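Local coordinates for protein basic helix-loop-helix, putative, expressed (Oryza sativa subsp. japonica, PDB 5LW0) that binds ADP-ribose through the macrodomain modelled here, part of a longer APL protein that probably acts in ADP-ribosylation-linked repair of DNA interstrand crosslinks, at residues A[167-172]-A[188-193]; A[51-56]-A[83-88]. All coordinates share one frame; numbering follows the deposited sequence. Where two conformers were deposited one is given.

Contact 1 of 2, residues A[167-172]-A[188-193]; sequences SSVAVP and IIHVLG
Val171 and Ile188 close one end of this antiparallel pair with two backbone bonds, Val171 N to Ile188 O at 2.8 Å and Ile188 N back to Val171 O at 2.9 Å. Two more link Val169 and His190, the one from Val169 N being the straighter. Packing is densest on the face carrying Val171, Ile188 and His190. There the imidazole has the methyl Ile188 CG2 4.0 Å above one face, toward the rim, while Val171 CG2 reaches His190 CD2 obliquely at 3.7 Å. With CG anti to its own carbonyl carbon (chi1 -60°), His190 stands alongside Val169, whose CG1 lies at the ring's edge. Thr156 and Asn127 hold the two buried ring nitrogens, and helix 150-159 covers this face. Looser is the outer strand, where Ser167 to Ala170 are partly exposed against buried partners on 188-192. Ser168 CA lies 3.0 Å from His190 O, but side-chain contacts there are sparse, and Ser168 OG turns to Ser221 and Asn225. On the face toward helix 208-230, Ala170 CB makes thin apolar contact with Ile189 CG1 at 4.2 Å. Strand 167-172 is outermost, hydrogen-bonded antiparallel to strand 187-192: the antiparallel edge of the mixed, helix-flanked sheet of a macrodomain.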
# COMPACT_ATOMS: atom_id res chain seq x y z
N SER A 167 -3.18 1.21 11.17
CA SER A 167 -3.50 -0.23 11.14
C SER A 167 -3.96 -0.66 9.76
O SER A 167 -4.18 0.17 8.83
CB SER A 167 -4.54 -0.57 12.19
OG SER A 167 -5.78 -0.01 11.87
N SER A 168 -4.05 -1.96 9.57
CA SER A 168 -4.38 -2.50 8.27
C SER A 168 -5.13 -3.80 8.45
O SER A 168 -5.14 -4.36 9.56
CB SER A 168 -3.14 -2.70 7.42
OG SER A 168 -2.31 -3.67 7.98
N VAL A 169 -5.79 -4.27 7.39
CA VAL A 169 -6.48 -5.56 7.39
C VAL A 169 -6.37 -6.22 6.03
O VAL A 169 -6.54 -5.59 5.03
CB VAL A 169 -7.98 -5.42 7.82
CG1 VAL A 169 -8.74 -4.54 6.91
CG2 VAL A 169 -8.64 -6.80 7.93
N ALA A 170 -6.00 -7.51 6.04
CA ALA A 170 -5.82 -8.30 4.85
C ALA A 170 -7.09 -8.93 4.49
O ALA A 170 -7.76 -9.56 5.33
CB ALA A 170 -4.76 -9.37 5.07
N VAL A 171 -7.44 -8.81 3.21
CA VAL A 171 -8.71 -9.38 2.71
C VAL A 171 -8.41 -10.26 1.54
O VAL A 171 -7.86 -9.80 0.53
CB VAL A 171 -9.66 -8.25 2.28
CG1 VAL A 171 -10.97 -8.83 1.73
CG2 VAL A 171 -9.93 -7.30 3.46
N PRO A 172 -8.85 -11.54 1.58
CA PRO A 172 -8.68 -12.35 0.37
C PRO A 172 -9.66 -11.95 -0.69
O PRO A 172 -10.82 -11.68 -0.39
CB PRO A 172 -8.96 -13.79 0.84
CG PRO A 172 -9.19 -13.72 2.27
CD PRO A 172 -9.40 -12.30 2.69
N ILE A 188 -6.01 -8.11 -1.00
CA ILE A 188 -5.87 -6.68 -0.86
C ILE A 188 -5.70 -6.37 0.61
O ILE A 188 -6.43 -6.89 1.43
CB ILE A 188 -7.13 -5.97 -1.42
CG1 ILE A 188 -7.15 -6.18 -2.98
CG2 ILE A 188 -7.16 -4.51 -1.01
CD1 ILE A 188 -8.40 -5.78 -3.62
N ILE A 189 -4.74 -5.54 0.94
CA ILE A 189 -4.56 -5.12 2.30
C ILE A 189 -4.95 -3.67 2.40
O ILE A 189 -4.24 -2.80 1.90
CB ILE A 189 -3.08 -5.34 2.80
CG1 ILE A 189 -2.64 -6.77 2.57
CG2 ILE A 189 -2.99 -4.91 4.24
CD1 ILE A 189 -1.17 -7.04 2.87
N HIS A 190 -6.08 -3.39 3.09
CA HIS A 190 -6.51 -2.04 3.34
C HIS A 190 -5.64 -1.47 4.47
O HIS A 190 -5.56 -2.07 5.52
CB HIS A 190 -7.94 -2.02 3.81
CG HIS A 190 -8.92 -2.59 2.83
ND1 HIS A 190 -9.18 -2.01 1.61
CD2 HIS A 190 -9.78 -3.62 2.94
CE1 HIS A 190 -10.15 -2.68 1.00
NE2 HIS A 190 -10.51 -3.68 1.78
N VAL A 191 -5.12 -0.26 4.28
CA VAL A 191 -4.26 0.42 5.25
C VAL A 191 -4.83 1.80 5.52
O VAL A 191 -5.22 2.50 4.54
CB VAL A 191 -2.87 0.63 4.66
CG1 VAL A 191 -1.99 1.19 5.74
CG2 VAL A 191 -2.31 -0.65 4.10
N LEU A 192 -4.91 2.21 6.76
CA LEU A 192 -5.37 3.59 7.08
C LEU A 192 -4.17 4.37 7.59
O LEU A 192 -3.64 4.09 8.69
CB LEU A 192 -6.47 3.58 8.12
CG LEU A 192 -7.03 4.99 8.43
CD1 LEU A 192 -7.64 5.61 7.21
CD2 LEU A 192 -8.02 4.90 9.57
N GLY A 193 -3.75 5.38 6.84
CA GLY A 193 -2.68 6.20 7.28
C GLY A 193 -3.16 7.39 8.11
O GLY A 193 -4.34 7.61 8.16

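Contact 2 of 2, residues A[51-56]-A[83-88]; sequences DLDRAS and KSRILS
Leu52 and Ile86 mark the closest backbone approach, CA to CA 6.1 Å, where the first turns of helices 52-69 and 85-96 meet. Ile86 reaches across with a single methyl: its CD1 lies 3.7 Å from the backbone oxygen Leu52 O and 3.8 Å from Ser56 CB, with Ala55 CB a little farther off. CG1 anti to the backbone N (chi1 -168°) carries this methyl over to the neighbouring helix, although the CB bond itself does not aim there. Leu52, which points toward the opposing segment, presses its CD1 against the aliphatic part of Arg85, 3.5 Å from Arg85 CG. The two side chains cross, and the arginine chain, bent at chi2 (146°), ends with NH1 3.9 Å from Leu52 CB. Beyond the leucine, Arg85 NH2 forms a long salt bridge with Asp53 OD1 at 3.5 Å; Asp53 OD2 is as near, so NH2 faces both oxygens at long range. Carboxylate and guanidinium planes are turned 68° apart, so the pair lacks the flat, two-pronged fit. Replacing Asp53 with an alanine is likely to leave the Arg85 guanidinium without this carboxylate and freer to swing into solvent. Each helix start is capped: Asp51 OD1 accepts from Arg54 N at 2.8 Å, using its anti lone pair, and Ser84 OG accepts from Leu87 N. Ser56 OG is hydrogen-bonded to Lys93 NZ, and Leu89 extends the apolar patch along helix 85-96. The side chain of Ile86 comes within about 4 Å of the bound ADP-ribose. The chemistry is thus mainly apolar contact through Leu52, Ile86 and the arginine's methylenes, with one long ion pair on the more solvent-exposed side that probably adds modest attraction.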
# COMPACT_ATOMS: atom_id res chain seq x y z
N ASP A 51 3.16 15.35 4.34
CA ASP A 51 4.41 15.86 3.74
C ASP A 51 5.25 14.79 3.02
O ASP A 51 5.59 13.75 3.61
CB ASP A 51 5.27 16.43 4.83
CG ASP A 51 6.48 17.09 4.31
OD1 ASP A 51 7.55 16.44 4.32
OD2 ASP A 51 6.44 18.33 4.05
N LEU A 52 5.63 15.07 1.77
CA LEU A 52 6.34 14.01 0.96
C LEU A 52 7.72 13.74 1.42
O LEU A 52 8.21 12.60 1.33
CB LEU A 52 6.39 14.43 -0.53
CG LEU A 52 5.13 14.77 -1.25
CD1 LEU A 52 5.42 14.87 -2.74
CD2 LEU A 52 4.09 13.75 -0.99
N ASP A 53 8.44 14.76 1.85
CA ASP A 53 9.77 14.54 2.35
C ASP A 53 9.76 13.62 3.56
O ASP A 53 10.57 12.70 3.67
CB ASP A 53 10.48 15.85 2.66
CG ASP A 53 10.69 16.69 1.41
OD1 ASP A 53 11.63 16.37 0.66
OD2 ASP A 53 9.91 17.65 1.19
N ARG A 54 8.90 13.94 4.53
CA ARG A 54 8.80 13.09 5.71
C ARG A 54 8.31 11.66 5.35
O ARG A 54 8.85 10.69 5.86
CB ARG A 54 7.88 13.74 6.72
CG ARG A 54 7.68 12.96 8.01
CD ARG A 54 8.93 12.67 8.79
NE ARG A 54 9.67 13.81 9.13
CZ ARG A 54 9.50 14.52 10.27
NH1 ARG A 54 8.58 14.16 11.18
NH2 ARG A 54 10.27 15.59 10.52
N ALA A 55 7.30 11.59 4.51
CA ALA A 55 6.76 10.26 4.07
C ALA A 55 7.85 9.41 3.44
O ALA A 55 7.94 8.20 3.72
CB ALA A 55 5.60 10.43 3.18
N SER A 56 8.65 10.02 2.56
CA SER A 56 9.65 9.23 1.86
C SER A 56 10.71 8.67 2.85
O SER A 56 11.19 7.56 2.67
CB SER A 56 10.26 10.04 0.69
OG SER A 56 10.90 11.23 1.16
N LYS A 83 6.45 11.30 -13.29
CA LYS A 83 6.88 12.53 -12.64
C LYS A 83 6.63 12.54 -11.16
O LYS A 83 6.98 13.52 -10.46
CB LYS A 83 6.18 13.73 -13.24
CG LYS A 83 6.30 13.79 -14.76
CD LYS A 83 5.23 14.69 -15.36
CE LYS A 83 5.59 16.14 -15.18
NZ LYS A 83 6.75 16.52 -16.03
N SER A 84 6.09 11.44 -10.63
CA SER A 84 5.83 11.32 -9.18
C SER A 84 6.98 11.79 -8.31
O SER A 84 8.08 11.25 -8.34
CB SER A 84 5.57 9.87 -8.81
OG SER A 84 5.47 9.77 -7.44
N ARG A 85 6.69 12.77 -7.46
CA ARG A 85 7.62 13.26 -6.56
C ARG A 85 7.95 12.25 -5.46
O ARG A 85 9.10 12.11 -5.05
CB ARG A 85 7.12 14.58 -5.94
CG ARG A 85 8.13 15.17 -5.01
CD ARG A 85 8.16 16.70 -5.01
NE ARG A 85 9.32 17.15 -4.22
CZ ARG A 85 9.28 17.45 -2.92
NH1 ARG A 85 8.12 17.44 -2.25
NH2 ARG A 85 10.40 17.80 -2.29
N ILE A 86 6.95 11.51 -4.99
CA ILE A 86 7.23 10.53 -3.95
C ILE A 86 8.12 9.40 -4.50
O ILE A 86 9.07 8.97 -3.83
CB ILE A 86 5.92 9.97 -3.29
CG1 ILE A 86 6.27 9.20 -2.04
CG2 ILE A 86 5.11 9.10 -4.26
CD1 ILE A 86 6.80 10.03 -0.91
N LEU A 87 7.93 8.99 -5.74
CA LEU A 87 8.84 7.96 -6.29
C LEU A 87 10.28 8.49 -6.40
O LEU A 87 11.24 7.80 -6.07
CB LEU A 87 8.36 7.40 -7.63
CG LEU A 87 7.03 6.69 -7.67
CD1 LEU A 87 6.81 6.05 -9.03
CD2 LEU A 87 6.93 5.65 -6.57
N SER A 88 10.43 9.73 -6.82
CA SER A 88 11.76 10.33 -6.99
C SER A 88 12.52 10.45 -5.64
O SER A 88 13.70 10.07 -5.54
CB SER A 88 11.63 11.73 -7.64
OG SER A 88 12.91 12.28 -7.85

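Contact 2 comes first along the chain and is complete before contact 1 begins; their centres are 22 Å apart on opposite sides of the chain's centre, and their nearest atoms stay about 10 Å from each other. Contact 1 lies in the sheet itself, at the end formed by strands 187-192 and 167-172. Contact 2 joins two helix starts toward the other end, where helix 85-96 follows strand 74-79 and packs on it. Contact 2 approaches the bound ADP-ribose through Ile86, and the side chain of Leu192 in contact 1 is near it, about 6 Å away, so the ligand lies between two regions of one domain, joined by the same sheet.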